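Local coordinates for protein pyridoxal kinase (Entamoeba histolytica, PDB 4S1H) that probably transfers a phosphate group from ATP to pyridoxal, making pyridoxal 5'-phosphate, at residues A[10-14]-A[15-19]; A[259-262]-A[263-266]; A[55-58]-A[59-63]. All coordinates share one frame; numbering follows the deposited sequence.

How the contacts relate
All three contacts are local folds of the chain, and each also touches the second subunit. Contact 1 is the buried one, a loop between strand 5-9 and helix 18-28 that carries S10 of the pyridoxal 5'-phosphate site; a valine pair and a backbone bond hold it. Contact 2, a partly buried turn, packs against the same helix, and F16 of contact 1 lies directly on I260 and I261. Contact 3, at the surface, touches neither: its nearest atoms are about 7 Å from contact 1 and about 21 Å from contact 2. It starts helix 57-69 with regular helical bonds and a water bridge, whereas the turn of 259-266 combines two weak bonds with one straight one, beside apolar contacts.

Contact 1 of 3, residues A[10-14]-A[15-19]; sequences SYVCS and GFVGN
V12 and V17 meet inside the loop, their side chains crossing at about a right angle. V17 contributes a single methyl, CG2, and V12 receives it on both branches: CG1 lies 3.6 Å from V17 CG2, and V12 CG2 is 3.7 Å from the same atom. In V12, CG1 is anti to the carbonyl carbon (chi1 -70°), which leaves CG2 between the backbone N and the carbonyl carbon, from where it also rests on the chain at G15, 3.5 Å from G15 O. The same oxygen also has water 1 at 2.8 Å, and V12 O lies 3.2 Å from that water; the geometry suits donation to either oxygen, though the water has more acceptors in reach than protons to give.

The loop is the first strand-to-helix connection of the mixed sheet in this ribokinase-like fold, leading from strand 5-9 into helix 18-28; the chain then returns through strand 33-41, a beta-alpha-beta crossover. S10, a residue that binds pyridoxal 5'-phosphate in another structure of this protein, lies at its beginning. Its OG comes alongside the backbone of G18, 3.5 Å from G18 CA, while G18 N is bonded to D218. Both G15 and G18 have positive phi, a conformation that glycine takes readily. At the mouth of the loop, N19 N donates to S10 O at 2.8 Å, in the carbonyl plane, with an N-H...O angle of 140°. The amide of N19 turns elsewhere, its OD1 bonded to T7, and S14 OG reaches N3 of the second subunit.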
loop_
_atom_site.group_PDB
_atom_site.type_symbol
_atom_site.label_atom_id
_atom_site.label_comp_id
_atom_site.label_asym_id
_atom_site.label_seq_id
_atom_site.Cartn_x
_atom_site.Cartn_y
_atom_site.Cartn_z
ATOM N N SER A 10 1.103 -9.374 5.158
ATOM C CA SER A 10 0.210 -8.690 6.082
ATOM C C SER A 10 0.027 -7.226 5.727
ATOM O O SER A 10 0.776 -6.666 4.939
ATOM C CB SER A 10 0.787 -8.758 7.496
ATOM O OG SER A 10 2.143 -8.323 7.478
ATOM N N TYR A 11 -0.997 -6.605 6.311
ATOM C CA TYR A 11 -1.276 -5.190 6.112
ATOM C C TYR A 11 -1.611 -4.531 7.448
ATOM O O TYR A 11 -2.385 -5.096 8.233
ATOM C CB TYR A 11 -2.422 -4.999 5.106
ATOM C CG TYR A 11 -2.754 -3.556 4.898
ATOM C CD1 TYR A 11 -2.076 -2.816 3.971
ATOM C CD2 TYR A 11 -3.722 -2.925 5.676
ATOM C CE1 TYR A 11 -2.319 -1.473 3.796
ATOM C CE2 TYR A 11 -4.009 -1.574 5.501
ATOM C CZ TYR A 11 -3.321 -0.869 4.537
ATOM O OH TYR A 11 -3.541 0.472 4.334
ATOM N N VAL A 12 -1.029 -3.350 7.666
ATOM C CA VAL A 12 -1.376 -2.444 8.772
ATOM C C VAL A 12 -1.781 -1.076 8.235
ATOM O O VAL A 12 -1.151 -0.575 7.304
ATOM C CB VAL A 12 -0.220 -2.252 9.789
ATOM C CG1 VAL A 12 -0.044 -3.540 10.558
ATOM C CG2 VAL A 12 1.091 -1.837 9.096
ATOM N N CYS A 13 -2.838 -0.507 8.803
ATOM C CA CYS A 13 -3.341 0.829 8.378
ATOM C C CYS A 13 -2.413 1.978 8.726
ATOM O O CYS A 13 -2.279 2.948 7.993
ATOM C CB CYS A 13 -4.720 1.115 8.980
ATOM S SG CYS A 13 -5.958 -0.108 8.544
ATOM N N SER A 14 -1.728 1.838 9.863
ATOM C CA SER A 14 -0.765 2.790 10.364
ATOM C C SER A 14 0.538 2.045 10.593
ATOM O O SER A 14 0.540 0.859 10.987
ATOM C CB SER A 14 -1.249 3.356 11.673
ATOM O OG SER A 14 -0.376 4.341 12.205
ATOM N N GLY A 15 1.621 2.730 10.303
ATOM C CA GLY A 15 2.941 2.104 10.357
ATOM C C GLY A 15 3.318 1.179 9.225
ATOM O O GLY A 15 2.674 1.121 8.179
ATOM N N PHE A 16 4.404 0.440 9.421
ATOM C CA PHE A 16 5.114 -0.187 8.311
ATOM C C PHE A 16 5.559 -1.595 8.705
ATOM O O PHE A 16 6.571 -1.793 9.389
ATOM C CB PHE A 16 6.289 0.700 7.862
ATOM C CG PHE A 16 5.944 2.169 7.806
ATOM C CD1 PHE A 16 5.145 2.657 6.797
ATOM C CD2 PHE A 16 6.334 3.036 8.832
ATOM C CE1 PHE A 16 4.779 4.001 6.769
ATOM C CE2 PHE A 16 5.980 4.384 8.813
ATOM C CZ PHE A 16 5.193 4.868 7.772
ATOM N N VAL A 17 4.778 -2.567 8.264
ATOM C CA VAL A 17 5.180 -3.992 8.227
ATOM C C VAL A 17 4.642 -4.619 6.955
ATOM O O VAL A 17 3.799 -4.015 6.268
ATOM C CB VAL A 17 4.694 -4.797 9.463
ATOM C CG1 VAL A 17 5.282 -4.230 10.747
ATOM C CG2 VAL A 17 3.179 -4.843 9.543
ATOM N N GLY A 18 5.141 -5.824 6.650
ATOM C CA GLY A 18 4.627 -6.674 5.623
ATOM C C GLY A 18 4.417 -6.010 4.282
ATOM O O GLY A 18 5.289 -5.281 3.763
ATOM N N ASN A 19 3.232 -6.233 3.726
ATOM C CA ASN A 19 2.924 -5.647 2.419
ATOM C C ASN A 19 2.885 -4.114 2.374
ATOM O O ASN A 19 3.047 -3.550 1.307
ATOM C CB ASN A 19 1.639 -6.226 1.805
ATOM C CG ASN A 19 1.906 -7.251 0.736
ATOM O OD1 ASN A 19 3.026 -7.389 0.246
ATOM N ND2 ASN A 19 0.879 -7.968 0.353
HETATM O O HOH W 1 0.461 2.166 6.850
#

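Contact 2 of 3, residues A[259-262]-A[263-266]; sequences NIIN and CIPY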
loop_
_atom_site.group_PDB
_atom_site.type_symbol
_atom_site.label_atom_id
_atom_site.label_comp_id
_atom_site.label_asym_id
_atom_site.label_seq_id
_atom_site.Cartn_x
_atom_site.Cartn_y
_atom_site.Cartn_z
ATOM N N ASN A 259 11.552 4.612 10.036
ATOM C CA ASN A 259 11.363 5.892 9.346
ATOM C C ASN A 259 11.422 5.762 7.798
ATOM O O ASN A 259 12.130 6.512 7.125
ATOM C CB ASN A 259 12.400 6.881 9.864
ATOM C CG ASN A 259 12.085 8.313 9.531
ATOM O OD1 ASN A 259 10.951 8.653 9.174
ATOM N ND2 ASN A 259 13.072 9.178 9.689
ATOM N N ILE A 260 10.626 4.864 7.250
ATOM C CA ILE A 260 10.729 4.528 5.857
ATOM C C ILE A 260 10.165 5.633 4.948
ATOM O O ILE A 260 10.715 5.855 3.886
ATOM C CB ILE A 260 10.146 3.120 5.573
ATOM C CG1 ILE A 260 10.573 2.652 4.182
ATOM C CG2 ILE A 260 8.635 3.082 5.719
ATOM C CD1 ILE A 260 10.179 1.221 3.888
ATOM N N ILE A 261 9.121 6.338 5.373
ATOM C CA ILE A 261 8.513 7.397 4.496
ATOM C C ILE A 261 9.509 8.536 4.215
ATOM O O ILE A 261 9.742 8.912 3.063
ATOM C CB ILE A 261 7.203 7.950 5.079
ATOM C CG1 ILE A 261 6.137 6.850 5.218
ATOM C CG2 ILE A 261 6.635 9.064 4.194
ATOM C CD1 ILE A 261 5.699 6.171 3.931
ATOM N N ASN A 262 10.144 9.055 5.257
ATOM C CA ASN A 262 11.162 10.090 5.100
ATOM C C ASN A 262 12.424 9.616 4.377
ATOM O O ASN A 262 13.144 10.432 3.804
ATOM C CB ASN A 262 11.483 10.751 6.438
ATOM C CG ASN A 262 10.284 11.514 6.993
ATOM O OD1 ASN A 262 9.659 12.280 6.256
ATOM N ND2 ASN A 262 9.887 11.226 8.245
ATOM N N CYS A 263 12.656 8.298 4.394
ATOM C CA CYS A 263 13.795 7.708 3.756
ATOM C C CYS A 263 13.510 7.229 2.342
ATOM O O CYS A 263 14.410 6.706 1.701
ATOM C CB CYS A 263 14.360 6.575 4.636
ATOM S SG CYS A 263 15.137 7.234 6.155
ATOM N N ILE A 264 12.302 7.490 1.800
ATOM C CA ILE A 264 12.007 7.065 0.437
ATOM C C ILE A 264 13.071 7.476 -0.586
ATOM O O ILE A 264 13.439 6.643 -1.386
ATOM C CB ILE A 264 10.565 7.503 0.010
ATOM C CG1 ILE A 264 9.530 6.549 0.612
ATOM C CG2 ILE A 264 10.415 7.569 -1.511
ATOM C CD1 ILE A 264 8.092 7.071 0.563
ATOM N N PRO A 265 13.635 8.702 -0.506
ATOM C CA PRO A 265 14.679 9.145 -1.453
ATOM C C PRO A 265 15.991 8.349 -1.440
ATOM O O PRO A 265 16.772 8.475 -2.381
ATOM C CB PRO A 265 14.934 10.596 -1.019
ATOM C CG PRO A 265 13.638 11.039 -0.464
ATOM C CD PRO A 265 13.100 9.845 0.260
ATOM N N TYR A 266 16.224 7.581 -0.376
ATOM C CA TYR A 266 17.444 6.785 -0.189
ATOM C C TYR A 266 17.206 5.302 -0.445
ATOM O O TYR A 266 18.151 4.523 -0.345
ATOM C CB TYR A 266 18.024 6.989 1.229
ATOM C CG TYR A 266 18.233 8.446 1.562
ATOM C CD1 TYR A 266 19.311 9.155 1.044
ATOM C CD2 TYR A 266 17.309 9.140 2.331
ATOM C CE1 TYR A 266 19.476 10.493 1.324
ATOM C CE2 TYR A 266 17.457 10.478 2.614
ATOM C CZ TYR A 266 18.533 11.163 2.101
ATOM O OH TYR A 266 18.705 12.492 2.364
#
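I264 folds back over the carbonyl of I261, closing a type I beta turn that runs from I261 to I264 in the loop between helix 234-250 and strand 277-278. This is the tight part. I264 N donates to I261 O at 3.2 Å with a nearly straight N-H...O angle of 165°, yet the donor stands 67° above the carbonyl plane and so misses the lone pairs. The side chain of I264 covers the same oxygen: CG1 is 3.4 Å from I261 O, and beyond it the CD1 methyls of I261 and I264 approach to 4.2 Å. I261 O has a second donor in Q30 NE2 of the second subunit. One residue back, C263 N is divided between N259 O and I260 O, two weak bonds that together tie the turn to the residues before it. The buried C263 side chain lies over the same place, SG 3.2 Å from N259 O. On the inner face, I260 and I261 press against F16 and, on helix 18-28, I24.

The outer side is looser. N262, P265 and Y266 are exposed, although P265 lies against Q30 of the second subunit. P265 CD is 3.6 Å from N262 O, and the Y266 ring offers its edge to that oxygen. Y266 N reaches back to C263 O. Separately, the amides of N259 and N262 are bonded, N262 ND2 donating an N-H to a lone pair of N259 OD1 in the carbonyl plane, at 2.9 Å.

Contact 3 of 3, residues A[55-58]-A[59-63]; sequences VLLN and DFISI
With chi1 at -178°, the L57 side chain runs opposite its own amide nitrogen, while I61 turns CG1 anti to its carbonyl carbon (chi1 -68°); these two settings aim the branches at each other one turn apart, with L57 CG 3.8 Å from I61 CD1. The place is the first turn of helix 57-69, and L56 is its N-cap. I61 also stays close to the helix backbone, CG1 lying 3.4 Å from L57 O. The regular bonds begin here: F60 N and I61 N approach L56 O and L57 O nearly along the C=O axis, whereas S62 N comes to N58 O tilted from the carbonyl plane.

F60 sends its ring away toward V36 of strand 33-41 and L89 and T93 of helix 87-100, so this helix end is seated against the sheet and its neighbouring helix. D59 lies on the face toward the second subunit, where S53 of that subunit takes its OD1. Exposed N58 lies beside it and points the same way, amide and carboxylate planes 43° apart. The other oxygen of D59 works at the cap through a bridge: water 2 donates to D59 OD2 at 2.7 Å and accepts from L56 N at 2.9 Å.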
loop_
_atom_site.group_PDB
_atom_site.type_symbol
_atom_site.label_atom_id
_atom_site.label_comp_id
_atom_site.label_asym_id
_atom_site.label_seq_id
_atom_site.Cartn_x
_atom_site.Cartn_y
_atom_site.Cartn_z
ATOM N N VAL A 55 -7.282 -12.117 7.071
ATOM C CA VAL A 55 -8.053 -12.392 5.878
ATOM C C VAL A 55 -8.582 -13.836 5.877
ATOM O O VAL A 55 -7.860 -14.773 6.246
ATOM C CB VAL A 55 -7.251 -12.021 4.618
ATOM C CG1 VAL A 55 -7.906 -12.542 3.340
ATOM C CG2 VAL A 55 -7.075 -10.492 4.560
ATOM N N LEU A 56 -9.854 -14.000 5.521
ATOM C CA LEU A 56 -10.489 -15.322 5.525
ATOM C C LEU A 56 -10.168 -16.063 4.232
ATOM O O LEU A 56 -10.046 -15.453 3.148
ATOM C CB LEU A 56 -12.007 -15.193 5.662
ATOM C CG LEU A 56 -12.555 -14.540 6.920
ATOM C CD1 LEU A 56 -14.056 -14.362 6.763
ATOM C CD2 LEU A 56 -12.207 -15.380 8.139
ATOM N N LEU A 57 -10.004 -17.383 4.351
ATOM C CA LEU A 57 -9.675 -18.214 3.206
ATOM C C LEU A 57 -10.581 -17.963 1.990
ATOM O O LEU A 57 -10.092 -17.864 0.860
ATOM C CB LEU A 57 -9.778 -19.678 3.584
ATOM C CG LEU A 57 -9.431 -20.717 2.518
ATOM C CD1 LEU A 57 -8.034 -20.491 1.951
ATOM C CD2 LEU A 57 -9.581 -22.107 3.120
ATOM N N ASN A 58 -11.894 -17.893 2.204
ATOM C CA ASN A 58 -12.796 -17.750 1.048
ATOM C C ASN A 58 -12.550 -16.450 0.279
ATOM O O ASN A 58 -12.605 -16.413 -0.962
ATOM C CB ASN A 58 -14.260 -17.909 1.458
ATOM C CG ASN A 58 -14.796 -16.720 2.230
ATOM O OD1 ASN A 58 -14.358 -16.442 3.349
ATOM N ND2 ASN A 58 -15.747 -16.000 1.630
ATOM N N ASP A 59 -12.246 -15.380 1.016
ATOM C CA ASP A 59 -11.916 -14.101 0.408
ATOM C C ASP A 59 -10.574 -14.158 -0.328
ATOM O O ASP A 59 -10.436 -13.627 -1.419
ATOM C CB ASP A 59 -11.929 -12.968 1.457
ATOM C CG ASP A 59 -13.341 -12.674 1.972
ATOM O OD1 ASP A 59 -14.301 -12.732 1.177
ATOM O OD2 ASP A 59 -13.503 -12.430 3.190
ATOM N N PHE A 60 -9.584 -14.816 0.263
ATOM C CA PHE A 60 -8.309 -14.990 -0.389
ATOM C C PHE A 60 -8.460 -15.752 -1.729
ATOM O O PHE A 60 -7.899 -15.354 -2.753
ATOM C CB PHE A 60 -7.376 -15.709 0.606
ATOM C CG PHE A 60 -5.979 -15.924 0.116
ATOM C CD1 PHE A 60 -5.048 -14.893 0.117
ATOM C CD2 PHE A 60 -5.594 -17.146 -0.374
ATOM C CE1 PHE A 60 -3.740 -15.098 -0.334
ATOM C CE2 PHE A 60 -4.278 -17.378 -0.805
ATOM C CZ PHE A 60 -3.358 -16.353 -0.794
ATOM N N ILE A 61 -9.204 -16.855 -1.710
ATOM C CA ILE A 61 -9.495 -17.610 -2.930
ATOM C C ILE A 61 -10.227 -16.767 -3.968
ATOM O O ILE A 61 -9.879 -16.760 -5.154
ATOM C CB ILE A 61 -10.272 -18.914 -2.597
ATOM C CG1 ILE A 61 -9.358 -19.867 -1.823
ATOM C CG2 ILE A 61 -10.793 -19.582 -3.841
ATOM C CD1 ILE A 61 -10.083 -21.058 -1.240
ATOM N N SER A 62 -11.222 -16.017 -3.521
ATOM C CA SER A 62 -11.975 -15.149 -4.410
ATOM C C SER A 62 -11.064 -14.143 -5.105
ATOM O O SER A 62 -11.162 -13.912 -6.325
ATOM C CB SER A 62 -13.017 -14.384 -3.606
ATOM O OG SER A 62 -13.799 -13.591 -4.445
ATOM N N ILE A 63 -10.199 -13.519 -4.327
ATOM C CA ILE A 63 -9.181 -12.609 -4.876
ATOM C C ILE A 63 -8.241 -13.291 -5.884
ATOM O O ILE A 63 -8.061 -12.788 -6.997
ATOM C CB ILE A 63 -8.358 -11.960 -3.753
ATOM C CG1 ILE A 63 -9.247 -10.960 -3.012
ATOM C CG2 ILE A 63 -7.083 -11.300 -4.277
ATOM C CD1 ILE A 63 -8.743 -10.591 -1.641
HETATM O O HOH W 2 -11.308 -11.678 4.639
#